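PDB 4BJ1: protein RIF2 from Saccharomyces cerevisiae, which binds the C-terminus of RAP1 at telomeres and acts in telomere length regulation and transcriptional silencing. Local coordinates for residues A[279-290]-A[301-312]. Sequence-based numbering, arbitrary orientation.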
loop_
_atom_site.group_PDB
_atom_site.type_symbol
_atom_site.label_atom_id
_atom_site.label_comp_id
_atom_site.label_asym_id
_atom_site.label_seq_id
_atom_site.Cartn_x
_atom_site.Cartn_y
_atom_site.Cartn_z
ATOM N N TYR A 279 5.310 4.235 17.309
ATOM C CA TYR A 279 5.657 3.162 18.250
ATOM C C TYR A 279 4.839 1.894 17.903
ATOM O O TYR A 279 5.424 0.818 17.773
ATOM C CB TYR A 279 5.506 3.604 19.727
ATOM C CG TYR A 279 6.237 2.711 20.712
ATOM C CD1 TYR A 279 5.669 1.524 21.158
ATOM C CD2 TYR A 279 7.489 3.058 21.208
ATOM C CE1 TYR A 279 6.356 0.665 22.019
ATOM C CE2 TYR A 279 8.170 2.230 22.112
ATOM C CZ TYR A 279 7.600 1.024 22.506
ATOM O OH TYR A 279 8.243 0.128 23.334
ATOM N N LEU A 280 3.527 2.038 17.632
ATOM C CA LEU A 280 2.678 0.908 17.245
ATOM C C LEU A 280 3.051 0.322 15.866
ATOM O O LEU A 280 3.116 -0.906 15.710
ATOM C CB LEU A 280 1.193 1.295 17.297
ATOM C CG LEU A 280 0.190 0.220 16.920
ATOM C CD1 LEU A 280 0.188 -0.913 17.924
ATOM C CD2 LEU A 280 -1.171 0.813 16.729
ATOM N N PHE A 281 3.291 1.199 14.878
ATOM C CA PHE A 281 3.684 0.807 13.533
ATOM C C PHE A 281 4.990 0.012 13.588
ATOM O O PHE A 281 5.050 -1.087 13.045
ATOM C CB PHE A 281 3.815 2.053 12.638
ATOM C CG PHE A 281 4.153 1.756 11.203
ATOM C CD1 PHE A 281 3.169 1.325 10.314
ATOM C CD2 PHE A 281 5.464 1.875 10.740
ATOM C CE1 PHE A 281 3.492 1.024 8.991
ATOM C CE2 PHE A 281 5.784 1.571 9.413
ATOM C CZ PHE A 281 4.800 1.158 8.552
ATOM N N ASN A 282 5.999 0.514 14.293
ATOM C CA ASN A 282 7.261 -0.205 14.342
ATOM C C ASN A 282 7.128 -1.578 15.016
ATOM O O ASN A 282 7.601 -2.595 14.472
ATOM C CB ASN A 282 8.360 0.650 14.960
ATOM C CG ASN A 282 8.688 1.897 14.163
ATOM O OD1 ASN A 282 8.509 1.963 12.945
ATOM N ND2 ASN A 282 9.179 2.929 14.835
ATOM N N ALA A 283 6.431 -1.608 16.167
ATOM C CA ALA A 283 6.216 -2.829 16.937
ATOM C C ALA A 283 5.456 -3.852 16.094
ATOM O O ALA A 283 5.871 -5.011 16.013
ATOM C CB ALA A 283 5.453 -2.511 18.217
ATOM N N TYR A 284 4.395 -3.395 15.403
ATOM C CA TYR A 284 3.536 -4.245 14.598
ATOM C C TYR A 284 4.164 -4.754 13.310
ATOM O O TYR A 284 3.950 -5.925 12.986
ATOM C CB TYR A 284 2.215 -3.557 14.322
ATOM C CG TYR A 284 1.046 -4.427 14.692
ATOM C CD1 TYR A 284 0.734 -4.676 16.026
ATOM C CD2 TYR A 284 0.260 -5.029 13.708
ATOM C CE1 TYR A 284 -0.331 -5.495 16.373
ATOM C CE2 TYR A 284 -0.804 -5.856 14.044
ATOM C CZ TYR A 284 -1.097 -6.084 15.380
ATOM O OH TYR A 284 -2.149 -6.886 15.733
ATOM N N THR A 285 4.919 -3.916 12.567
ATOM C CA THR A 285 5.579 -4.415 11.353
ATOM C C THR A 285 6.564 -5.550 11.739
ATOM O O THR A 285 6.605 -6.564 11.054
ATOM C CB THR A 285 6.238 -3.308 10.529
ATOM O OG1 THR A 285 7.262 -2.749 11.304
ATOM C CG2 THR A 285 5.265 -2.220 10.093
ATOM N N GLU A 286 7.248 -5.422 12.891
ATOM C CA GLU A 286 8.147 -6.452 13.417
ATOM C C GLU A 286 7.446 -7.771 13.671
ATOM O O GLU A 286 7.901 -8.776 13.140
ATOM C CB GLU A 286 8.852 -5.983 14.687
ATOM C CG GLU A 286 10.019 -5.063 14.408
ATOM C CD GLU A 286 10.727 -4.566 15.648
ATOM O OE1 GLU A 286 10.768 -5.311 16.655
ATOM O OE2 GLU A 286 11.265 -3.435 15.605
ATOM N N ILE A 287 6.328 -7.780 14.435
ATOM C CA ILE A 287 5.601 -9.027 14.698
ATOM C C ILE A 287 5.168 -9.683 13.386
ATOM O O ILE A 287 5.361 -10.889 13.252
ATOM C CB ILE A 287 4.442 -8.955 15.733
ATOM C CG1 ILE A 287 3.287 -8.057 15.260
ATOM C CG2 ILE A 287 4.940 -8.554 17.134
ATOM C CD1 ILE A 287 2.048 -8.175 16.029
ATOM N N ILE A 288 4.664 -8.896 12.398
ATOM C CA ILE A 288 4.242 -9.436 11.089
ATOM C C ILE A 288 5.436 -10.018 10.350
ATOM O O ILE A 288 5.403 -11.187 10.016
ATOM C CB ILE A 288 3.405 -8.425 10.218
ATOM C CG1 ILE A 288 2.111 -7.986 10.982
ATOM C CG2 ILE A 288 3.065 -9.030 8.847
ATOM C CD1 ILE A 288 1.469 -6.771 10.543
ATOM N N VAL A 289 6.491 -9.212 10.124
ATOM C CA VAL A 289 7.735 -9.592 9.433
ATOM C C VAL A 289 8.391 -10.842 10.077
ATOM O O VAL A 289 8.604 -11.827 9.371
ATOM C CB VAL A 289 8.702 -8.383 9.309
ATOM C CG1 VAL A 289 10.141 -8.820 9.106
ATOM C CG2 VAL A 289 8.267 -7.451 8.188
ATOM N N GLN A 290 8.658 -10.815 11.408
ATOM C CA GLN A 290 9.300 -11.913 12.141
ATOM C C GLN A 290 8.520 -13.217 12.185
ATOM O O GLN A 290 9.138 -14.252 12.389
ATOM C CB GLN A 290 9.620 -11.507 13.565
ATOM C CG GLN A 290 10.638 -10.393 13.698
ATOM C CD GLN A 290 10.533 -9.716 15.048
ATOM O OE1 GLN A 290 11.118 -8.649 15.253
ATOM N NE2 GLN A 290 9.780 -10.306 15.998
ATOM N N ILE A 301 0.787 -11.589 19.154
ATOM C CA ILE A 301 -0.246 -10.611 19.552
ATOM C C ILE A 301 -0.816 -10.931 20.973
ATOM O O ILE A 301 -1.004 -10.041 21.820
ATOM C CB ILE A 301 -1.344 -10.528 18.446
ATOM C CG1 ILE A 301 -0.716 -10.145 17.075
ATOM C CG2 ILE A 301 -2.456 -9.551 18.829
ATOM C CD1 ILE A 301 -1.617 -10.265 15.863
ATOM N N ARG A 302 -1.032 -12.219 21.226
ATOM C CA ARG A 302 -1.580 -12.726 22.475
ATOM C C ARG A 302 -0.546 -12.712 23.624
ATOM O O ARG A 302 -0.848 -12.232 24.728
ATOM C CB ARG A 302 -2.115 -14.152 22.223
ATOM C CG ARG A 302 -3.385 -14.565 22.989
ATOM C CD ARG A 302 -4.177 -15.701 22.317
ATOM N NE ARG A 302 -3.327 -16.536 21.453
ATOM C CZ ARG A 302 -3.727 -17.141 20.337
ATOM N NH1 ARG A 302 -4.993 -17.055 19.940
ATOM N NH2 ARG A 302 -2.865 -17.848 19.614
ATOM N N ASN A 303 0.684 -13.191 23.339
ATOM C CA ASN A 303 1.709 -13.459 24.338
ATOM C C ASN A 303 3.043 -12.708 24.249
ATOM O O ASN A 303 3.691 -12.564 25.285
ATOM C CB ASN A 303 2.012 -14.973 24.336
ATOM C CG ASN A 303 0.789 -15.869 24.256
ATOM O OD1 ASN A 303 -0.161 -15.755 25.044
ATOM N ND2 ASN A 303 0.778 -16.774 23.289
ATOM N N ARG A 304 3.488 -12.278 23.072
ATOM C CA ARG A 304 4.810 -11.654 22.987
ATOM C C ARG A 304 4.837 -10.128 22.884
ATOM O O ARG A 304 5.895 -9.566 23.164
ATOM C CB ARG A 304 5.626 -12.259 21.832
ATOM C CG ARG A 304 6.057 -13.712 22.041
ATOM C CD ARG A 304 7.467 -13.974 21.527
ATOM N NE ARG A 304 8.498 -13.369 22.383
ATOM C CZ ARG A 304 9.234 -12.304 22.060
ATOM N NH1 ARG A 304 9.072 -11.707 20.884
ATOM N NH2 ARG A 304 10.146 -11.838 22.905
ATOM N N LEU A 305 3.735 -9.454 22.469
ATOM C CA LEU A 305 3.701 -7.984 22.301
ATOM C C LEU A 305 3.657 -7.249 23.624
ATOM O O LEU A 305 2.617 -7.213 24.270
ATOM C CB LEU A 305 2.526 -7.539 21.407
ATOM C CG LEU A 305 2.475 -6.073 20.926
ATOM C CD1 LEU A 305 3.703 -5.702 20.097
ATOM C CD2 LEU A 305 1.269 -5.841 20.054
ATOM N N THR A 306 4.796 -6.678 24.033
ATOM C CA THR A 306 4.948 -5.885 25.256
ATOM C C THR A 306 5.846 -4.708 24.938
ATOM O O THR A 306 6.513 -4.724 23.908
ATOM C CB THR A 306 5.521 -6.711 26.409
ATOM O OG1 THR A 306 6.708 -7.376 25.996
ATOM C CG2 THR A 306 4.528 -7.695 26.982
ATOM N N ILE A 307 5.879 -3.682 25.806
ATOM C CA ILE A 307 6.740 -2.523 25.548
ATOM C C ILE A 307 8.198 -2.891 25.829
ATOM O O ILE A 307 9.099 -2.307 25.232
ATOM C CB ILE A 307 6.274 -1.209 26.221
ATOM C CG1 ILE A 307 6.387 -1.266 27.741
ATOM C CG2 ILE A 307 4.860 -0.843 25.762
ATOM C CD1 ILE A 307 6.422 0.059 28.361
ATOM N N LYS A 308 8.412 -3.926 26.662
ATOM C CA LYS A 308 9.727 -4.471 26.981
ATOM C C LYS A 308 10.276 -5.348 25.832
ATOM O O LYS A 308 11.475 -5.622 25.815
ATOM C CB LYS A 308 9.688 -5.242 28.313
ATOM N N ASN A 309 9.424 -5.754 24.855
ATOM C CA ASN A 309 9.851 -6.610 23.730
ATOM C C ASN A 309 9.848 -5.959 22.357
ATOM O O ASN A 309 10.652 -6.363 21.518
ATOM C CB ASN A 309 9.020 -7.913 23.637
ATOM C CG ASN A 309 9.193 -8.936 24.741
ATOM O OD1 ASN A 309 10.115 -8.887 25.579
ATOM N ND2 ASN A 309 8.275 -9.894 24.765
ATOM N N TYR A 310 8.916 -5.025 22.094
ATOM C CA TYR A 310 8.732 -4.420 20.776
ATOM C C TYR A 310 8.550 -2.911 20.761
ATOM O O TYR A 310 7.775 -2.388 21.561
ATOM C CB TYR A 310 7.500 -5.047 20.103
ATOM C CG TYR A 310 7.703 -6.473 19.657
ATOM C CD1 TYR A 310 8.284 -6.762 18.427
ATOM C CD2 TYR A 310 7.299 -7.538 20.455
ATOM C CE1 TYR A 310 8.480 -8.075 18.011
ATOM C CE2 TYR A 310 7.479 -8.860 20.044
ATOM C CZ TYR A 310 8.072 -9.122 18.819
ATOM O OH TYR A 310 8.243 -10.413 18.389
ATOM N N PRO A 311 9.132 -2.183 19.785
ATOM C CA PRO A 311 10.091 -2.608 18.745
ATOM C C PRO A 311 11.483 -2.941 19.336
ATOM O O PRO A 311 11.666 -2.838 20.544
ATOM C CB PRO A 311 10.153 -1.368 17.822
ATOM C CG PRO A 311 9.073 -0.424 18.286
ATOM C CD PRO A 311 8.909 -0.727 19.719
ATOM N N HIS A 312 12.457 -3.359 18.505
ATOM C CA HIS A 312 13.836 -3.588 18.950
ATOM C C HIS A 312 14.822 -3.123 17.899
ATOM O O HIS A 312 14.677 -2.008 17.397
ATOM C CB HIS A 312 14.121 -5.019 19.436
ATOM C CG HIS A 312 13.361 -6.097 18.734
ATOM N ND1 HIS A 312 12.347 -6.795 19.371
ATOM C CD2 HIS A 312 13.514 -6.593 17.485
ATOM C CE1 HIS A 312 11.905 -7.677 18.489
ATOM N NE2 HIS A 312 12.569 -7.585 17.337
#
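Ile287 and Ala283 of helix 276-290 in the helical AAA+ lid meet Ile301, Leu305 and Tyr310 as the C-terminal tail folds back after helix 294-304. Ile287 splits its branches: CD1 meets Ile301 CG1 at 3.6 Å, while CG2 sits over one face of the Tyr310 ring, 3.7 Å from its centroid, a CH-pi contact. Its chi1 of 65° sends CG1 toward Ile301 and leaves CG2 against the tyrosine face. Leu305 extends the layer, CD1 against Ala283 CB and CD2 at the edge of the Tyr284 ring; the Tyr284 hydroxyl is hydrogen-bonded to that of Tyr248 on helix 243-257. Further along, Pro311, which follows a cis peptide bond, packs CG on Asn282 CB and lays CD over a face of the Tyr279 ring, 3.8 Å from the centroid.

The polar edge belongs to Glu286 and Gln290, one helical turn apart, both with extended chains. Glu286 OE2 accepts a hydrogen bond from His312 N through its syn lone pair (3.1 Å, 162°), and OE1 lies over the imidazole centre. His312 ND1 donates to Asn309 O and NE2 to Gln290 OE1, two bonds that together probably hold the ring's rotation; Gln290 OE1, 2.8 Å from NE2, lies 20° out of the imidazole plane.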